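Local coordinates for protein DspB (Aggregatibacter actinomycetemcomitans, PDB 1YHT) that probably hydrolyses terminal N-acetylhexosamine residues of biofilm polysaccharide, as a family 20 glycoside hydrolase that releases bacteria from biofilms, at residues A[20-25]-A[49-54]; A[112-117]-A[177-182]. One frame throughout, in Å; residues are numbered along the deposited sequence.

Interactions 1 and 2 are both buried parallel strand pairings in one curled sheet, the barrel of a TIM-barrel catalytic domain, with centres about 10 Å apart. Strands 49-53 and 110-117 are themselves neighbours, which sets the two contacts in series round the barrel. Interaction 1 joins the strands of a beta-alpha-beta unit in regular register, with aliphatic side chains turned to the helices and histidines to the barrel interior. Interaction 2 is regular only in its first half; further on, glycines, an aspartate and a water replace ordinary pairing. Inside the barrel the two merge, because histidines from 49-54 meet a glutamate and a histidine from 112-117 and 177-182.

Interaction 1: A[20-25]-A[49-54]; sequences GLMLDI and FLHLHF
Met22 lays its CG over the centre of the His51 ring, 3.3 Å from the ring centroid to CG, in a CH-pi contact. With CG anti to the backbone N (chi1 -167°) the methylene is set over the ring, and the bend at chi2 carries the sulfur on towards the next histidine, where Met22 SD lies 3.5 Å from His53 CB. At the start of the pairing Gly20 takes the same kind of place: its CA lies 4.2 Å from the centroid of the Phe49 ring, over the face.

The backbones run parallel, and five hydrogen bonds alternate between them. The shortest is His51 N to Leu21 O at 2.7 Å; the last, Ile25 N to His53 O, is more bent, its donor above the carbonyl plane. On the helix-facing side Leu21 and Leu50 stand side by side, CD2 of Leu21 3.8 Å from CD1 of Leu50, against Phe38, Ile39 and Ile42 of helix 32-44. Farther along, Ile25 slants across to Leu52 and Phe54, with its CD1 3.8 Å from Leu52 CD2. Helix 32-44 makes the crossover between the two strands, so this is a classic right-handed beta-alpha-beta unit.

On the barrel side, Asp24 OD1 lies near the plane of the His53 ring, at its edge, but the carboxylate's bonds go to Ala26 N, Arg27 and Gly331 N. His51 ND1 pairs with Tyr272, His53 NE2 with Asp56, and His51 NE2 and His53 ND1 both bond Glu114 OE1. Polar partners at both nitrogens thus probably fix the rotation of each imidazole, while Met22 covers one face of His51 and touches His53 at CB.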
ATOM      1  N   GLY A  20      -6.601 -10.449   0.518  1.00 10.55           N
ATOM      2  CA  GLY A  20      -5.189 -10.754   0.301  1.00  9.68           C
ATOM      3  C   GLY A  20      -4.245 -10.118   1.265  1.00  8.12           C
ATOM      4  O   GLY A  20      -4.575  -9.902   2.440  1.00  7.78           O
ATOM      5  N   LEU A  21      -3.065  -9.809   0.740  1.00  7.65           N
ATOM      6  CA  LEU A  21      -1.935  -9.335   1.497  1.00  6.63           C
ATOM      7  C   LEU A  21      -1.482  -8.011   0.927  1.00  6.55           C
ATOM      8  O   LEU A  21      -1.365  -7.841  -0.300  1.00  3.92           O
ATOM      9  CB  LEU A  21      -0.774 -10.312   1.379  1.00  7.17           C
ATOM     10  CG  LEU A  21       0.567  -9.953   1.966  1.00  5.24           C
ATOM     11  CD1 LEU A  21       0.484  -9.821   3.435  1.00  7.43           C
ATOM     12  CD2 LEU A  21       1.553 -11.002   1.566  1.00  7.91           C
ATOM     13  N   MET A  22      -1.196  -7.083   1.825  1.00  5.85           N
ATOM     14  CA  MET A  22      -0.384  -5.936   1.450  1.00  6.85           C
ATOM     15  C   MET A  22       1.015  -6.177   1.979  1.00  6.42           C
ATOM     16  O   MET A  22       1.243  -6.338   3.209  1.00  6.40           O
ATOM     17  CB  MET A  22      -0.973  -4.672   2.059  1.00  7.54           C
ATOM     18  CG  MET A  22      -0.426  -3.431   1.515  1.00 11.14           C
ATOM     19  SD  MET A  22       1.028  -2.654   2.200  1.00 18.94           S
ATOM     20  CE  MET A  22       1.499  -3.253   3.808  1.00 13.56           C
ATOM     21  N   LEU A  23       1.975  -6.166   1.078  1.00  5.77           N
ATOM     22  CA  LEU A  23       3.337  -6.485   1.465  1.00  6.40           C
ATOM     23  C   LEU A  23       4.165  -5.250   1.213  1.00  6.81           C
ATOM     24  O   LEU A  23       4.230  -4.749   0.065  1.00  5.04           O
ATOM     25  CB  LEU A  23       3.899  -7.665   0.642  1.00  5.50           C
ATOM     26  CG  LEU A  23       5.279  -8.166   1.141  1.00  7.25           C
ATOM     27  CD1 LEU A  23       5.273  -8.780   2.535  1.00  7.03           C
ATOM     28  CD2 LEU A  23       5.858  -9.132   0.177  1.00  9.63           C
ATOM     29  N   ASP A  24       4.792  -4.762   2.284  1.00  7.64           N
ATOM     30  CA  ASP A  24       5.659  -3.588   2.216  1.00  7.61           C
ATOM     31  C   ASP A  24       7.067  -4.083   1.929  1.00  7.94           C
ATOM     32  O   ASP A  24       7.772  -4.560   2.807  1.00  7.41           O
ATOM     33  CB  ASP A  24       5.568  -2.788   3.508  1.00  7.32           C
ATOM     34  CG  ASP A  24       6.678  -1.766   3.681  1.00  7.24           C
ATOM     35  OD1 ASP A  24       7.388  -1.380   2.712  1.00  7.58           O
ATOM     36  OD2 ASP A  24       6.828  -1.306   4.841  1.00  8.63           O
ATOM     37  N   ILE A  25       7.442  -3.962   0.667  1.00  9.02           N
ATOM     38  CA  ILE A  25       8.765  -4.335   0.238  1.00  9.12           C
ATOM     39  C   ILE A  25       9.674  -3.122   0.163  1.00  8.77           C
ATOM     40  O   ILE A  25      10.806  -3.269  -0.181  1.00  8.44           O
ATOM     41  CB  ILE A  25       8.774  -5.148  -1.088  1.00  9.93           C
ATOM     42  CG1 ILE A  25       8.311  -4.343  -2.306  1.00  9.38           C
ATOM     43  CG2 ILE A  25       7.926  -6.448  -0.908  1.00  9.51           C
ATOM     44  CD1 ILE A  25       8.465  -5.095  -3.564  1.00 10.47           C
ATOM     45  N   PHE A  49      -5.631 -11.307  -4.035  1.00  7.66           N
ATOM     46  CA  PHE A  49      -4.714 -10.230  -4.375  1.00  7.45           C
ATOM     47  C   PHE A  49      -3.496 -10.112  -3.490  1.00  6.62           C
ATOM     48  O   PHE A  49      -3.488 -10.498  -2.305  1.00  4.95           O
ATOM     49  CB  PHE A  49      -5.447  -8.878  -4.544  1.00  7.19           C
ATOM     50  CG  PHE A  49      -5.855  -8.207  -3.261  1.00  6.04           C
ATOM     51  CD1 PHE A  49      -4.938  -7.437  -2.558  1.00  8.46           C
ATOM     52  CD2 PHE A  49      -7.167  -8.253  -2.812  1.00  8.22           C
ATOM     53  CE1 PHE A  49      -5.301  -6.729  -1.420  1.00  9.02           C
ATOM     54  CE2 PHE A  49      -7.577  -7.544  -1.662  1.00  9.43           C
ATOM     55  CZ  PHE A  49      -6.654  -6.821  -0.935  1.00  9.83           C
ATOM     56  N   LEU A  50      -2.464  -9.554  -4.122  1.00  6.67           N
ATOM     57  CA  LEU A  50      -1.232  -9.115  -3.450  1.00  7.08           C
ATOM     58  C   LEU A  50      -1.019  -7.619  -3.811  1.00  6.86           C
ATOM     59  O   LEU A  50      -0.744  -7.282  -4.971  1.00  6.63           O
ATOM     60  CB  LEU A  50      -0.045  -9.966  -3.927  1.00  6.61           C
ATOM     61  CG  LEU A  50       1.348  -9.527  -3.388  1.00  7.91           C
ATOM     62  CD1 LEU A  50       1.409  -9.499  -1.902  1.00  9.55           C
ATOM     63  CD2 LEU A  50       2.398 -10.529  -3.890  1.00 11.71           C
ATOM     64  N   HIS A  51      -1.245  -6.774  -2.815  1.00  6.15           N
ATOM     65  CA  HIS A  51      -1.017  -5.329  -2.843  1.00  6.17           C
ATOM     66  C   HIS A  51       0.443  -5.070  -2.491  1.00  6.34           C
ATOM     67  O   HIS A  51       0.905  -5.267  -1.344  1.00  5.81           O
ATOM     68  CB  HIS A  51      -2.075  -4.704  -1.896  1.00  5.90           C
ATOM     69  CG  HIS A  51      -1.913  -3.235  -1.575  1.00  6.20           C
ATOM     70  ND1 HIS A  51      -2.754  -2.602  -0.673  1.00  6.72           N
ATOM     71  CD2 HIS A  51      -1.006  -2.300  -1.964  1.00  7.44           C
ATOM     72  CE1 HIS A  51      -2.373  -1.344  -0.531  1.00  9.73           C
ATOM     73  NE2 HIS A  51      -1.298  -1.139  -1.276  1.00  5.30           N
ATOM     74  N   LEU A  52       1.188  -4.660  -3.512  1.00  7.04           N
ATOM     75  CA  LEU A  52       2.644  -4.525  -3.421  1.00  7.27           C
ATOM     76  C   LEU A  52       3.035  -3.106  -3.154  1.00  6.41           C
ATOM     77  O   LEU A  52       3.043  -2.261  -4.073  1.00  5.01           O
ATOM     78  CB  LEU A  52       3.324  -5.000  -4.685  1.00  7.42           C
ATOM     79  CG  LEU A  52       4.797  -5.385  -4.509  1.00 11.53           C
ATOM     80  CD1 LEU A  52       4.952  -6.636  -3.600  1.00 15.23           C
ATOM     81  CD2 LEU A  52       5.482  -5.616  -5.853  1.00 11.66           C
ATOM     82  N   HIS A  53       3.384  -2.854  -1.887  1.00  5.73           N
ATOM     83  CA  HIS A  53       3.823  -1.522  -1.426  1.00  6.18           C
ATOM     84  C   HIS A  53       5.333  -1.455  -1.582  1.00  6.17           C
ATOM     85  O   HIS A  53       6.062  -1.711  -0.626  1.00  5.66           O
ATOM     86  CB  HIS A  53       3.366  -1.319   0.037  1.00  5.93           C
ATOM     87  CG  HIS A  53       3.585   0.074   0.562  1.00  6.00           C
ATOM     88  ND1 HIS A  53       2.604   1.045   0.537  1.00  7.15           N
ATOM     89  CD2 HIS A  53       4.666   0.644   1.140  1.00  6.39           C
ATOM     90  CE1 HIS A  53       3.086   2.160   1.069  1.00  8.07           C
ATOM     91  NE2 HIS A  53       4.338   1.941   1.444  1.00  5.57           N
ATOM     92  N   PHE A  54       5.786  -1.116  -2.796  1.00  5.34           N
ATOM     93  CA  PHE A  54       7.218  -1.159  -3.205  1.00  5.35           C
ATOM     94  C   PHE A  54       7.936   0.187  -3.160  1.00  6.70           C
ATOM     95  O   PHE A  54       9.143   0.248  -3.398  1.00  5.86           O
ATOM     96  CB  PHE A  54       7.393  -1.777  -4.629  1.00  5.92           C
ATOM     97  CG  PHE A  54       6.719  -0.997  -5.726  1.00  5.01           C
ATOM     98  CD1 PHE A  54       7.338   0.103  -6.311  1.00  3.86           C
ATOM     99  CD2 PHE A  54       5.471  -1.352  -6.162  1.00  4.27           C
ATOM    100  CE1 PHE A  54       6.700   0.828  -7.271  1.00  7.87           C
ATOM    101  CE2 PHE A  54       4.844  -0.620  -7.127  1.00  7.99           C
ATOM    102  CZ  PHE A  54       5.467   0.463  -7.690  1.00  7.79           C
TER

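Interaction 2: A[112-117]-A[177-182]; sequences IPELDS and HFHIGG
Nearly trans chi1 values, -174° in Glu114 and -161° in His179, send both side chains off the same face of the sheet to lie alongside each other. Glu114, extended beyond CG, runs beside the imidazole with its OE1 above one face near the rim, carboxylate and ring planes 33° apart, and its CG 3.5 Å from His179 ND1. That nitrogen accepts Gly181 N at 3.0 Å, in the ring plane, and NE2 bonds Thr235, so the ring is held from two sides.

Regular pairing is short: His179 N bonds Pro113 O at 2.8 Å, and Leu115 N bonds His179 O at 3.0 Å. On the other face Phe178 bridges Pro113 and Leu115, its CD1 3.7 Å from Pro113 CG, beneath helix 154-171. Beyond Ile180 the chain turns at Gly181, where positive phi suits glycine. Gly182 N then meets Asp116 OD1 at 3.2 Å, and a water takes up the carbonyls of Leu115 and Ile180 and the hydroxyl of Ser117.

Residues 179-182 open the His-x-Gly-Gly-Asp-Glu motif of family 20 enzymes. Trp216 NE1 holds Glu114 OE2, and the bonds fixing Glu114 and His179 are consistent with a pre-ordered polar interior next to the acidic pair that follows Gly182.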
ATOM      1  N   ILE A 112      -1.497  -5.749  -7.196  1.00  5.25           N
ATOM      2  CA  ILE A 112      -1.911  -4.376  -7.143  1.00  4.66           C
ATOM      3  C   ILE A 112      -0.677  -3.545  -6.768  1.00  5.49           C
ATOM      4  O   ILE A 112      -0.291  -3.494  -5.606  1.00  4.88           O
ATOM      5  CB  ILE A 112      -3.081  -4.144  -6.172  1.00  4.46           C
ATOM      6  CG1 ILE A 112      -4.234  -5.100  -6.507  1.00  4.92           C
ATOM      7  CG2 ILE A 112      -3.469  -2.643  -6.120  1.00  4.89           C
ATOM      8  CD1 ILE A 112      -5.431  -5.105  -5.532  1.00  5.00           C
ATOM      9  N   PRO A 113      -0.074  -2.865  -7.754  1.00  6.42           N
ATOM     10  CA  PRO A 113       1.046  -1.983  -7.376  1.00  6.56           C
ATOM     11  C   PRO A 113       0.555  -0.753  -6.626  1.00  6.75           C
ATOM     12  O   PRO A 113      -0.525  -0.254  -6.938  1.00  7.49           O
ATOM     13  CB  PRO A 113       1.686  -1.611  -8.728  1.00  6.36           C
ATOM     14  CG  PRO A 113       0.473  -1.526  -9.688  1.00  7.84           C
ATOM     15  CD  PRO A 113      -0.350  -2.804  -9.213  1.00  7.73           C
ATOM     16  N   GLU A 114       1.362  -0.260  -5.672  1.00  7.11           N
ATOM     17  CA  GLU A 114       1.117   0.987  -4.966  1.00  7.37           C
ATOM     18  C   GLU A 114       2.268   1.924  -5.179  1.00  7.63           C
ATOM     19  O   GLU A 114       3.387   1.685  -4.684  1.00  7.12           O
ATOM     20  CB  GLU A 114       0.884   0.823  -3.435  1.00  7.47           C
ATOM     21  CG  GLU A 114       0.495   2.149  -2.769  1.00  8.72           C
ATOM     22  CD  GLU A 114       0.362   2.140  -1.256  1.00 10.59           C
ATOM     23  OE1 GLU A 114       0.311   1.060  -0.625  1.00  9.41           O
ATOM     24  OE2 GLU A 114       0.350   3.270  -0.691  1.00  8.51           O
ATOM     25  N   LEU A 115       1.979   3.026  -5.874  1.00  7.71           N
ATOM     26  CA  LEU A 115       2.924   4.114  -6.029  1.00  7.39           C
ATOM     27  C   LEU A 115       2.410   5.230  -5.132  1.00  7.23           C
ATOM     28  O   LEU A 115       1.523   5.958  -5.507  1.00  6.56           O
ATOM     29  CB  LEU A 115       2.995   4.534  -7.510  1.00  7.60           C
ATOM     30  CG  LEU A 115       4.132   5.468  -7.911  1.00 10.62           C
ATOM     31  CD1 LEU A 115       5.466   4.754  -7.816  1.00  9.21           C
ATOM     32  CD2 LEU A 115       3.891   6.034  -9.312  1.00 11.09           C
ATOM     33  N   ASP A 116       2.951   5.309  -3.918  1.00  7.09           N
ATOM     34  CA  ASP A 116       2.394   6.172  -2.902  1.00  7.66           C
ATOM     35  C   ASP A 116       2.798   7.642  -3.183  1.00  7.27           C
ATOM     36  O   ASP A 116       3.898   7.934  -3.674  1.00  9.00           O
ATOM     37  CB  ASP A 116       2.824   5.718  -1.491  1.00  6.36           C
ATOM     38  CG  ASP A 116       1.916   6.238  -0.393  1.00 10.15           C
ATOM     39  OD1 ASP A 116       1.105   7.172  -0.655  1.00  9.74           O
ATOM     40  OD2 ASP A 116       2.057   5.724   0.758  1.00  5.24           O
ATOM     41  N   SER A 117       1.850   8.512  -2.911  1.00  8.47           N
ATOM     42  CA  SER A 117       1.991   9.965  -3.033  1.00  8.26           C
ATOM     43  C   SER A 117       0.766  10.576  -2.371  1.00  9.54           C
ATOM     44  O   SER A 117      -0.242   9.882  -2.149  1.00  8.76           O
ATOM     45  CB  SER A 117       2.145  10.415  -4.477  1.00  7.97           C
ATOM     46  OG  SER A 117       0.908  10.603  -5.147  1.00 11.15           O
ATOM     47  N   HIS A 177      -6.189  -3.151 -10.739  1.00  8.23           N
ATOM     48  CA  HIS A 177      -6.306  -2.022  -9.849  1.00  7.52           C
ATOM     49  C   HIS A 177      -4.919  -1.462  -9.641  1.00  7.37           C
ATOM     50  O   HIS A 177      -3.959  -2.238  -9.523  1.00  8.44           O
ATOM     51  CB  HIS A 177      -6.838  -2.448  -8.477  1.00  6.51           C
ATOM     52  CG  HIS A 177      -8.186  -3.097  -8.523  1.00  7.18           C
ATOM     53  ND1 HIS A 177      -8.357  -4.416  -8.884  1.00  6.38           N
ATOM     54  CD2 HIS A 177      -9.419  -2.613  -8.261  1.00  5.87           C
ATOM     55  CE1 HIS A 177      -9.648  -4.715  -8.850  1.00  9.52           C
ATOM     56  NE2 HIS A 177     -10.320  -3.633  -8.486  1.00  8.36           N
ATOM     57  N   PHE A 178      -4.838  -0.154  -9.468  1.00  6.24           N
ATOM     58  CA  PHE A 178      -3.572   0.516  -9.154  1.00  6.21           C
ATOM     59  C   PHE A 178      -3.822   1.360  -7.923  1.00  6.55           C
ATOM     60  O   PHE A 178      -4.777   2.135  -7.881  1.00  5.80           O
ATOM     61  CB  PHE A 178      -3.172   1.361 -10.380  1.00  7.69           C
ATOM     62  CG  PHE A 178      -1.830   2.019 -10.296  1.00  5.88           C
ATOM     63  CD1 PHE A 178      -0.805   1.653 -11.173  1.00  7.23           C
ATOM     64  CD2 PHE A 178      -1.616   3.043  -9.443  1.00  6.30           C
ATOM     65  CE1 PHE A 178       0.436   2.292 -11.151  1.00  6.99           C
ATOM     66  CE2 PHE A 178      -0.367   3.710  -9.400  1.00  7.21           C
ATOM     67  CZ  PHE A 178       0.664   3.310 -10.259  1.00  7.08           C
ATOM     68  N   HIS A 179      -2.929   1.234  -6.930  1.00  5.75           N
ATOM     69  CA  HIS A 179      -3.104   1.915  -5.672  1.00  6.28           C
ATOM     70  C   HIS A 179      -2.285   3.209  -5.705  1.00  6.45           C
ATOM     71  O   HIS A 179      -1.061   3.175  -5.858  1.00  5.14           O
ATOM     72  CB  HIS A 179      -2.733   0.983  -4.524  1.00  6.64           C
ATOM     73  CG  HIS A 179      -3.284   1.393  -3.188  1.00  6.33           C
ATOM     74  ND1 HIS A 179      -2.988   2.613  -2.602  1.00  6.15           N
ATOM     75  CD2 HIS A 179      -4.114   0.755  -2.333  1.00  5.31           C
ATOM     76  CE1 HIS A 179      -3.601   2.688  -1.433  1.00 10.16           C
ATOM     77  NE2 HIS A 179      -4.257   1.560  -1.225  1.00  8.03           N
ATOM     78  N   ILE A 180      -2.990   4.336  -5.568  1.00  6.00           N
ATOM     79  CA  ILE A 180      -2.388   5.656  -5.605  1.00  6.75           C
ATOM     80  C   ILE A 180      -1.940   6.231  -4.243  1.00  6.74           C
ATOM     81  O   ILE A 180      -1.489   7.409  -4.144  1.00  7.48           O
ATOM     82  CB  ILE A 180      -3.298   6.698  -6.362  1.00  5.95           C
ATOM     83  CG1 ILE A 180      -4.578   6.992  -5.580  1.00  7.28           C
ATOM     84  CG2 ILE A 180      -3.547   6.206  -7.812  1.00  6.57           C
ATOM     85  CD1 ILE A 180      -5.396   8.115  -6.087  1.00  7.00           C
ATOM     86  N   GLY A 181      -1.967   5.399  -3.225  1.00  6.18           N
ATOM     87  CA  GLY A 181      -1.531   5.791  -1.919  1.00  6.20           C
ATOM     88  C   GLY A 181      -2.508   6.736  -1.271  1.00  7.23           C
ATOM     89  O   GLY A 181      -3.709   6.386  -1.129  1.00  7.19           O
ATOM     90  N   GLY A 182      -1.994   7.921  -0.884  1.00  7.15           N
ATOM     91  CA  GLY A 182      -2.817   8.949  -0.261  1.00  8.23           C
ATOM     92  C   GLY A 182      -2.913   8.870   1.270  1.00  9.09           C
ATOM     93  O   GLY A 182      -3.888   9.357   1.862  1.00  9.54           O
TER
HETATM   94  O   HOH W   1       0.157   8.216  -6.018  1.00  6.31           O